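Local coordinates for pesticidal crystal protein Cry4Aa (Bacillus thuringiensis, PDB 2C9K) that binds midgut epithelial cells of mosquito larvae and promotes their colloid-osmotic lysis as a pore-forming insecticidal toxin, at residues Y264-F269 with T448-F453; T314-M319 with I437-I442. One frame throughout, in Å; residues are numbered along the deposited sequence.

Contact 1 of 2, residues Y264-F269 with T448-F453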
ATOM      1  N   TYR A 264       4.121  -9.004   2.901  1.00 23.88           N
ATOM      2  CA  TYR A 264       4.606 -10.378   2.796  1.00 23.19           C
ATOM      3  C   TYR A 264       3.666 -11.447   3.321  1.00 23.76           C
ATOM      4  O   TYR A 264       2.906 -11.226   4.264  1.00 25.15           O
ATOM      5  CB  TYR A 264       5.941 -10.523   3.553  1.00 20.83           C
ATOM      6  CG  TYR A 264       6.962  -9.426   3.305  1.00 19.25           C
ATOM      7  CD1 TYR A 264       6.795  -8.158   3.845  1.00 18.29           C
ATOM      8  CD2 TYR A 264       8.100  -9.664   2.533  1.00 20.18           C
ATOM      9  CE1 TYR A 264       7.732  -7.155   3.630  1.00 19.07           C
ATOM     10  CE2 TYR A 264       9.043  -8.670   2.310  1.00 19.43           C
ATOM     11  CZ  TYR A 264       8.855  -7.414   2.862  1.00 20.33           C
ATOM     12  OH  TYR A 264       9.782  -6.409   2.643  1.00 19.95           O
ATOM     13  N   GLN A 265       3.744 -12.618   2.698  1.00 23.03           N
ATOM     14  CA  GLN A 265       2.962 -13.778   3.099  1.00 22.14           C
ATOM     15  C   GLN A 265       4.065 -14.802   3.379  1.00 23.33           C
ATOM     16  O   GLN A 265       5.080 -14.817   2.680  1.00 24.15           O
ATOM     17  CB  GLN A 265       2.047 -14.230   1.953  1.00 20.02           C
ATOM     18  CG  GLN A 265       0.987 -13.194   1.562  1.00 21.33           C
ATOM     19  CD  GLN A 265       0.073 -13.653   0.421  1.00 23.23           C
ATOM     20  OE1 GLN A 265       0.518 -14.297  -0.529  1.00 25.55           O
ATOM     21  NE2 GLN A 265      -1.204 -13.297   0.502  1.00 22.61           N
ATOM     22  N   VAL A 266       3.905 -15.647   4.394  1.00 23.20           N
ATOM     23  CA  VAL A 266       4.976 -16.595   4.698  1.00 23.14           C
ATOM     24  C   VAL A 266       4.654 -18.090   4.608  1.00 23.45           C
ATOM     25  O   VAL A 266       3.506 -18.512   4.741  1.00 24.06           O
ATOM     26  CB  VAL A 266       5.619 -16.251   6.084  1.00 22.34           C
ATOM     27  CG1 VAL A 266       4.776 -15.212   6.801  1.00 20.95           C
ATOM     28  CG2 VAL A 266       5.791 -17.499   6.929  1.00 22.12           C
ATOM     29  N   LEU A 267       5.697 -18.881   4.365  1.00 22.31           N
ATOM     30  CA  LEU A 267       5.571 -20.324   4.234  1.00 21.33           C
ATOM     31  C   LEU A 267       6.516 -21.045   5.188  1.00 22.31           C
ATOM     32  O   LEU A 267       7.671 -20.630   5.362  1.00 23.09           O
ATOM     33  CB  LEU A 267       5.882 -20.745   2.790  1.00 18.69           C
ATOM     34  CG  LEU A 267       6.137 -22.231   2.490  1.00 18.28           C
ATOM     35  CD1 LEU A 267       4.885 -23.064   2.751  1.00 18.54           C
ATOM     36  CD2 LEU A 267       6.580 -22.374   1.047  1.00 16.80           C
ATOM     37  N   ASN A 268       6.005 -22.123   5.790  1.00 21.07           N
ATOM     38  CA  ASN A 268       6.731 -22.983   6.730  1.00 21.28           C
ATOM     39  C   ASN A 268       7.091 -22.362   8.068  1.00 22.63           C
ATOM     40  O   ASN A 268       8.067 -22.759   8.702  1.00 22.28           O
ATOM     41  CB  ASN A 268       8.002 -23.540   6.090  1.00 21.23           C
ATOM     42  CG  ASN A 268       7.708 -24.563   5.020  1.00 23.32           C
ATOM     43  OD1 ASN A 268       6.658 -25.218   5.029  1.00 24.45           O
ATOM     44  ND2 ASN A 268       8.642 -24.721   4.095  1.00 24.13           N
ATOM     45  N   PHE A 269       6.293 -21.397   8.505  1.00 24.17           N
ATOM     46  CA  PHE A 269       6.542 -20.736   9.768  1.00 25.29           C
ATOM     47  C   PHE A 269       6.378 -21.678  10.956  1.00 27.13           C
ATOM     48  O   PHE A 269       7.271 -21.817  11.795  1.00 28.54           O
ATOM     49  CB  PHE A 269       5.583 -19.568   9.953  1.00 23.09           C
ATOM     50  CG  PHE A 269       5.679 -18.941  11.307  1.00 21.94           C
ATOM     51  CD1 PHE A 269       6.755 -18.120  11.630  1.00 20.92           C
ATOM     52  CD2 PHE A 269       4.738 -19.232  12.288  1.00 19.46           C
ATOM     53  CE1 PHE A 269       6.894 -17.601  12.920  1.00 21.57           C
ATOM     54  CE2 PHE A 269       4.870 -18.716  13.576  1.00 20.00           C
ATOM     55  CZ  PHE A 269       5.950 -17.901  13.892  1.00 20.28           C
ATOM     56  N   THR A 448      15.186 -27.177   7.743  0.50 27.94           N
ATOM     57  CA  THR A 448      13.986 -26.399   7.491  0.50 26.02           C
ATOM     58  C   THR A 448      14.349 -25.034   6.957  0.50 25.30           C
ATOM     59  O   THR A 448      15.442 -24.534   7.195  0.50 23.94           O
ATOM     60  CB  THR A 448      13.155 -26.198   8.756  0.50 25.04           C
ATOM     61  OG1 THR A 448      14.003 -25.736   9.804  1.00 27.37           O
ATOM     62  CG2 THR A 448      12.506 -27.481   9.178  1.00 23.69           C
ATOM     63  N   GLN A 449      13.407 -24.434   6.242  1.00 26.43           N
ATOM     64  CA  GLN A 449      13.595 -23.120   5.640  1.00 26.67           C
ATOM     65  C   GLN A 449      12.224 -22.453   5.560  1.00 25.81           C
ATOM     66  O   GLN A 449      11.238 -23.098   5.195  1.00 24.69           O
ATOM     67  CB  GLN A 449      14.179 -23.297   4.240  1.00 27.59           C
ATOM     68  CG  GLN A 449      14.684 -22.040   3.582  1.00 30.35           C
ATOM     69  CD  GLN A 449      15.189 -22.300   2.168  1.00 30.12           C
ATOM     70  OE1 GLN A 449      15.656 -21.389   1.481  1.00 31.23           O
ATOM     71  NE2 GLN A 449      15.095 -23.547   1.728  1.00 27.68           N
ATOM     72  N   VAL A 450      12.164 -21.176   5.932  1.00 25.49           N
ATOM     73  CA  VAL A 450      10.916 -20.406   5.896  1.00 25.86           C
ATOM     74  C   VAL A 450      10.999 -19.361   4.784  1.00 25.82           C
ATOM     75  O   VAL A 450      11.983 -18.620   4.689  1.00 26.41           O
ATOM     76  CB  VAL A 450      10.665 -19.664   7.228  1.00 25.60           C
ATOM     77  CG1 VAL A 450       9.488 -18.734   7.084  1.00 26.94           C
ATOM     78  CG2 VAL A 450      10.391 -20.654   8.332  1.00 27.28           C
ATOM     79  N   TYR A 451       9.972 -19.296   3.942  1.00 24.85           N
ATOM     80  CA  TYR A 451       9.977 -18.328   2.853  1.00 24.57           C
ATOM     81  C   TYR A 451       8.949 -17.233   3.082  1.00 23.72           C
ATOM     82  O   TYR A 451       8.027 -17.380   3.883  1.00 24.62           O
ATOM     83  CB  TYR A 451       9.646 -18.994   1.510  1.00 24.31           C
ATOM     84  CG  TYR A 451      10.527 -20.157   1.094  1.00 26.15           C
ATOM     85  CD1 TYR A 451      10.326 -21.438   1.614  1.00 26.63           C
ATOM     86  CD2 TYR A 451      11.527 -19.987   0.142  1.00 24.75           C
ATOM     87  CE1 TYR A 451      11.098 -22.518   1.189  1.00 27.43           C
ATOM     88  CE2 TYR A 451      12.302 -21.052  -0.286  1.00 26.80           C
ATOM     89  CZ  TYR A 451      12.086 -22.316   0.236  1.00 28.56           C
ATOM     90  OH  TYR A 451      12.850 -23.376  -0.210  1.00 28.49           O
ATOM     91  N   THR A 452       9.120 -16.134   2.366  0.50 22.47           N
ATOM     92  CA  THR A 452       8.183 -15.029   2.416  0.50 22.08           C
ATOM     93  C   THR A 452       8.060 -14.561   0.981  0.50 21.25           C
ATOM     94  O   THR A 452       9.049 -14.510   0.246  0.50 21.37           O
ATOM     95  CB  THR A 452       8.687 -13.862   3.264  0.50 23.00           C
ATOM     96  OG1 THR A 452      10.048 -13.594   2.933  1.00 25.49           O
ATOM     97  CG2 THR A 452       8.566 -14.174   4.738  1.00 24.20           C
ATOM     98  N   PHE A 453       6.843 -14.246   0.572  1.00 20.65           N
ATOM     99  CA  PHE A 453       6.601 -13.778  -0.780  1.00 19.91           C
ATOM    100  C   PHE A 453       6.209 -12.312  -0.697  1.00 19.25           C
ATOM    101  O   PHE A 453       5.220 -11.963  -0.063  1.00 20.71           O
ATOM    102  CB  PHE A 453       5.501 -14.622  -1.429  1.00 19.23           C
ATOM    103  CG  PHE A 453       5.857 -16.087  -1.548  1.00 19.58           C
ATOM    104  CD1 PHE A 453       5.823 -16.921  -0.432  1.00 18.10           C
ATOM    105  CD2 PHE A 453       6.299 -16.614  -2.763  1.00 18.51           C
ATOM    106  CE1 PHE A 453       6.228 -18.254  -0.522  1.00 17.30           C
ATOM    107  CE2 PHE A 453       6.706 -17.945  -2.861  1.00 17.37           C
ATOM    108  CZ  PHE A 453       6.671 -18.763  -1.739  1.00 17.74           C
TER

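Contact 2 of 2, residues T314-M319 with I437-I442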
ATOM      1  N   THR A 314      17.043 -26.511  -3.748  1.00 32.44           N
ATOM      2  CA  THR A 314      18.070 -26.338  -2.755  1.00 32.19           C
ATOM      3  C   THR A 314      18.200 -24.908  -2.270  1.00 32.11           C
ATOM      4  O   THR A 314      18.249 -24.656  -1.067  1.00 31.62           O
ATOM      5  CB  THR A 314      19.399 -26.812  -3.336  1.00 32.57           C
ATOM      6  OG1 THR A 314      19.601 -28.179  -2.961  1.00 36.60           O
ATOM      7  CG2 THR A 314      20.553 -25.954  -2.866  1.00 31.64           C
ATOM      8  N   SER A 315      18.254 -23.978  -3.218  1.00 32.36           N
ATOM      9  CA  SER A 315      18.421 -22.560  -2.909  1.00 32.08           C
ATOM     10  C   SER A 315      17.823 -21.703  -4.024  1.00 31.16           C
ATOM     11  O   SER A 315      17.265 -22.240  -4.981  1.00 31.98           O
ATOM     12  CB  SER A 315      19.915 -22.262  -2.780  1.00 31.90           C
ATOM     13  OG  SER A 315      20.604 -22.771  -3.912  1.00 30.34           O
ATOM     14  N   HIS A 316      17.934 -20.382  -3.908  1.00 28.87           N
ATOM     15  CA  HIS A 316      17.405 -19.509  -4.950  1.00 29.10           C
ATOM     16  C   HIS A 316      17.901 -18.081  -4.842  1.00 28.48           C
ATOM     17  O   HIS A 316      18.532 -17.711  -3.862  1.00 29.80           O
ATOM     18  CB  HIS A 316      15.872 -19.503  -4.928  1.00 28.88           C
ATOM     19  CG  HIS A 316      15.285 -18.669  -3.834  1.00 30.52           C
ATOM     20  ND1 HIS A 316      15.347 -19.026  -2.505  1.00 32.25           N
ATOM     21  CD2 HIS A 316      14.613 -17.494  -3.875  1.00 30.76           C
ATOM     22  CE1 HIS A 316      14.734 -18.111  -1.775  1.00 30.12           C
ATOM     23  NE2 HIS A 316      14.280 -17.171  -2.582  1.00 29.56           N
ATOM     24  N   TYR A 317      17.634 -17.293  -5.876  1.00 27.82           N
ATOM     25  CA  TYR A 317      18.003 -15.883  -5.886  1.00 28.59           C
ATOM     26  C   TYR A 317      17.074 -15.136  -6.841  1.00 27.08           C
ATOM     27  O   TYR A 317      16.480 -15.739  -7.734  1.00 26.44           O
ATOM     28  CB  TYR A 317      19.490 -15.695  -6.255  1.00 31.90           C
ATOM     29  CG  TYR A 317      19.886 -16.068  -7.667  1.00 35.47           C
ATOM     30  CD1 TYR A 317      19.569 -15.243  -8.747  1.00 35.75           C
ATOM     31  CD2 TYR A 317      20.573 -17.253  -7.925  1.00 36.94           C
ATOM     32  CE1 TYR A 317      19.920 -15.590 -10.045  1.00 37.91           C
ATOM     33  CE2 TYR A 317      20.931 -17.613  -9.222  1.00 38.84           C
ATOM     34  CZ  TYR A 317      20.599 -16.779 -10.281  1.00 39.23           C
ATOM     35  OH  TYR A 317      20.921 -17.146 -11.571  1.00 39.33           O
ATOM     36  N   ASN A 318      16.926 -13.835  -6.629  1.00 26.49           N
ATOM     37  CA  ASN A 318      16.050 -13.000  -7.453  1.00 26.68           C
ATOM     38  C   ASN A 318      16.857 -12.079  -8.358  1.00 26.66           C
ATOM     39  O   ASN A 318      17.955 -11.646  -7.990  1.00 28.07           O
ATOM     40  CB  ASN A 318      15.173 -12.100  -6.570  1.00 28.03           C
ATOM     41  CG  ASN A 318      14.369 -12.869  -5.547  1.00 29.87           C
ATOM     42  OD1 ASN A 318      13.269 -13.338  -5.835  1.00 34.28           O
ATOM     43  ND2 ASN A 318      14.911 -13.002  -4.340  1.00 27.69           N
ATOM     44  N   MET A 319      16.305 -11.788  -9.535  1.00 25.74           N
ATOM     45  CA  MET A 319      16.911 -10.858 -10.494  1.00 25.26           C
ATOM     46  C   MET A 319      15.872  -9.740 -10.622  1.00 24.84           C
ATOM     47  O   MET A 319      14.694 -10.000 -10.888  1.00 24.77           O
ATOM     48  CB  MET A 319      17.154 -11.531 -11.850  1.00 26.73           C
ATOM     49  CG  MET A 319      18.380 -12.459 -11.902  1.00 26.93           C
ATOM     50  SD  MET A 319      19.961 -11.646 -11.480  1.00 30.10           S
ATOM     51  CE  MET A 319      20.248 -10.636 -12.927  1.00 27.21           C
ATOM     52  N   ILE A 437      11.256 -12.889  -3.306  1.00 21.72           N
ATOM     53  CA  ILE A 437      11.109 -14.088  -2.478  1.00 22.30           C
ATOM     54  C   ILE A 437      12.354 -14.268  -1.612  1.00 22.57           C
ATOM     55  O   ILE A 437      13.401 -14.637  -2.127  1.00 24.12           O
ATOM     56  CB  ILE A 437      10.932 -15.362  -3.311  1.00 20.33           C
ATOM     57  CG1 ILE A 437       9.596 -15.332  -4.053  1.00 20.93           C
ATOM     58  CG2 ILE A 437      10.972 -16.571  -2.400  1.00 18.92           C
ATOM     59  CD1 ILE A 437       9.319 -16.593  -4.863  1.00 18.53           C
ATOM     60  N   LYS A 438      12.244 -13.991  -0.312  1.00 21.83           N
ATOM     61  CA  LYS A 438      13.369 -14.142   0.611  1.00 22.56           C
ATOM     62  C   LYS A 438      13.242 -15.469   1.325  1.00 25.02           C
ATOM     63  O   LYS A 438      12.201 -16.116   1.260  1.00 25.96           O
ATOM     64  CB  LYS A 438      13.397 -13.012   1.653  1.00 21.30           C
ATOM     65  CG  LYS A 438      14.194 -11.798   1.226  1.00 23.45           C
ATOM     66  CD  LYS A 438      14.056 -10.646   2.196  1.00 23.92           C
ATOM     67  CE  LYS A 438      14.758 -10.917   3.519  1.00 26.68           C
ATOM     68  NZ  LYS A 438      16.237 -10.810   3.456  1.00 24.55           N
ATOM     69  N   SER A 439      14.293 -15.866   2.029  1.00 27.51           N
ATOM     70  CA  SER A 439      14.268 -17.133   2.737  1.00 28.26           C
ATOM     71  C   SER A 439      15.187 -17.114   3.958  1.00 29.56           C
ATOM     72  O   SER A 439      16.282 -16.550   3.907  1.00 30.01           O
ATOM     73  CB  SER A 439      14.702 -18.238   1.778  1.00 28.61           C
ATOM     74  OG  SER A 439      14.142 -19.484   2.133  1.00 32.28           O
ATOM     75  N   LEU A 440      14.725 -17.708   5.058  1.00 29.92           N
ATOM     76  CA  LEU A 440      15.516 -17.807   6.283  1.00 29.74           C
ATOM     77  C   LEU A 440      15.867 -19.278   6.461  1.00 31.68           C
ATOM     78  O   LEU A 440      14.986 -20.132   6.524  1.00 33.00           O
ATOM     79  CB  LEU A 440      14.726 -17.312   7.501  1.00 28.31           C
ATOM     80  CG  LEU A 440      15.213 -17.677   8.921  1.00 25.55           C
ATOM     81  CD1 LEU A 440      16.694 -17.387   9.082  1.00 26.06           C
ATOM     82  CD2 LEU A 440      14.415 -16.886   9.954  1.00 22.82           C
ATOM     83  N   SER A 441      17.160 -19.572   6.511  1.00 33.83           N
ATOM     84  CA  SER A 441      17.629 -20.942   6.678  1.00 34.79           C
ATOM     85  C   SER A 441      19.075 -20.930   7.116  1.00 35.63           C
ATOM     86  O   SER A 441      19.901 -20.188   6.581  1.00 37.60           O
ATOM     87  CB  SER A 441      17.529 -21.711   5.367  1.00 34.83           C
ATOM     88  OG  SER A 441      18.528 -21.267   4.471  1.00 35.13           O
ATOM     89  N   ILE A 442      19.376 -21.761   8.099  1.00 36.27           N
ATOM     90  CA  ILE A 442      20.719 -21.879   8.625  1.00 36.11           C
ATOM     91  C   ILE A 442      21.094 -23.327   8.347  1.00 38.36           C
ATOM     92  O   ILE A 442      20.885 -24.200   9.188  1.00 38.95           O
ATOM     93  CB  ILE A 442      20.711 -21.599  10.127  1.00 34.45           C
ATOM     94  CG1 ILE A 442      20.009 -20.262  10.378  1.00 33.35           C
ATOM     95  CG2 ILE A 442      22.122 -21.578  10.660  1.00 33.78           C
ATOM     96  CD1 ILE A 442      19.749 -19.963  11.820  1.00 33.90           C
TER

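Contact 1 of 2, residues Y264-F269 with T448-F453
Leu267 lies alongside the ring of Tyr451, both side chains pointing the same way, with CD2 of Leu267 3.9 Å from CD1 of Tyr451. The isobutyl group reaches along that ring because a chi1 of 166° turns CG away from the backbone N, while CB of Leu267 meets the edge of the Phe453 ring at CE1. The same edge receives the carbonyl O of Gln265 in its plane. Leu267 and Phe453 both continue onto strand 353-362, where each touches Val359, and Phe453 also stacks on Phe407; large apolar groups suit this buried face. Val266 and Thr452 occupy the other face, CB of Val266 3.8 Å from CG2 of Thr452; beta-branched residues fit extended backbone here, and Val266 goes on to touch helix 222-240. These are neighbouring antiparallel strands of a three-stranded sheet in the middle domain of the three-domain Cry toxin, a beta-prism. Gln265 with Phe453 and Leu267 with Tyr451 are hydrogen-bonded pairs, the bond from Leu267 N to Tyr451 O measuring 2.8 Å, and Val266 with Thr452 is the non-hydrogen-bonded pair between them. Beyond the strand, Asn268 has a positive phi (68°), which asparagine tolerates better than most residues. Its ND2 donates to Gln449 O at 3.3 Å, nearly in line with that carbonyl, and also bonds Asn371 O, so one amide nitrogen ties together two pieces of backbone. The methyls of Val450 lie against the chain where the strand ends, CG1 beside Leu267 O and CG2 beside Asn268 O.

Contact 2 of 2, residues T314-M319 with I437-I442
The carbonyl oxygen of Ile437 is gripped by two side chains of strand 313-322: NE2 of His316 lies 2.7 Å from Ile437 O, and ND2 of Asn318 lies 3.1 Å from the same oxygen. The strands belong to different sheets of the beta-prism domain, so here two sheets meet through side chains, their segment axes 7.4 Å apart at closest, too far for backbone pairing. The two donors come from opposite faces of the carbonyl plane, each well out of it. Both nevertheless keep the acceptor close to the plane of their own flat group, and the bond from Asn318 is almost straight, with 178° at the hydrogen. An amide suits this position because it can give and take: OD1 of Asn318 also accepts from Ile437 N at 3.3 Å, a longer and more bent bond, so one side chain holds both backbone polar atoms of Ile437. Histidine supplies a ring long enough to span the gap between sheets. Its CG sits between the backbone N and the carbonyl carbon (chi1 77°), which sends the imidazole across to strand 432-440. Phe301 stacks on that ring and Phe334 also meets it, which probably limits its rotation. The side chains of Ile437 and His316 cross at about a right angle, with CG2 of Ile437 on the NE2 side of the ring. The hydroxyl of Ser439 is hydrogen-bonded to Gln449 OE1, and its small side chain meets the imidazole edge through CB, which lies in the ring plane 3.6 Å from CE1 of His316.

Both contacts lie in the middle, beta-prism domain of the toxin, their centres about 10 Å apart. Contact 1 pairs strands 262-267 and 450-457 within one three-stranded sheet, whereas contact 2 joins that sheet, through strand 432-440, to the four-stranded sheet carrying 313-322. Along the chain the order is 264-269, 314-319, 437-442, 448-453, so contact 2 is nested inside the loop closed by contact 1. Strands 432-440 and 450-457 are consecutive and adjacent, and Val450 O with Leu440 N probably forms one of the backbone bonds between them. Strand 432-440 thus belongs to the sheet of contact 1 and also bears on the second sheet, so segments more than a hundred residues apart meet in one domain.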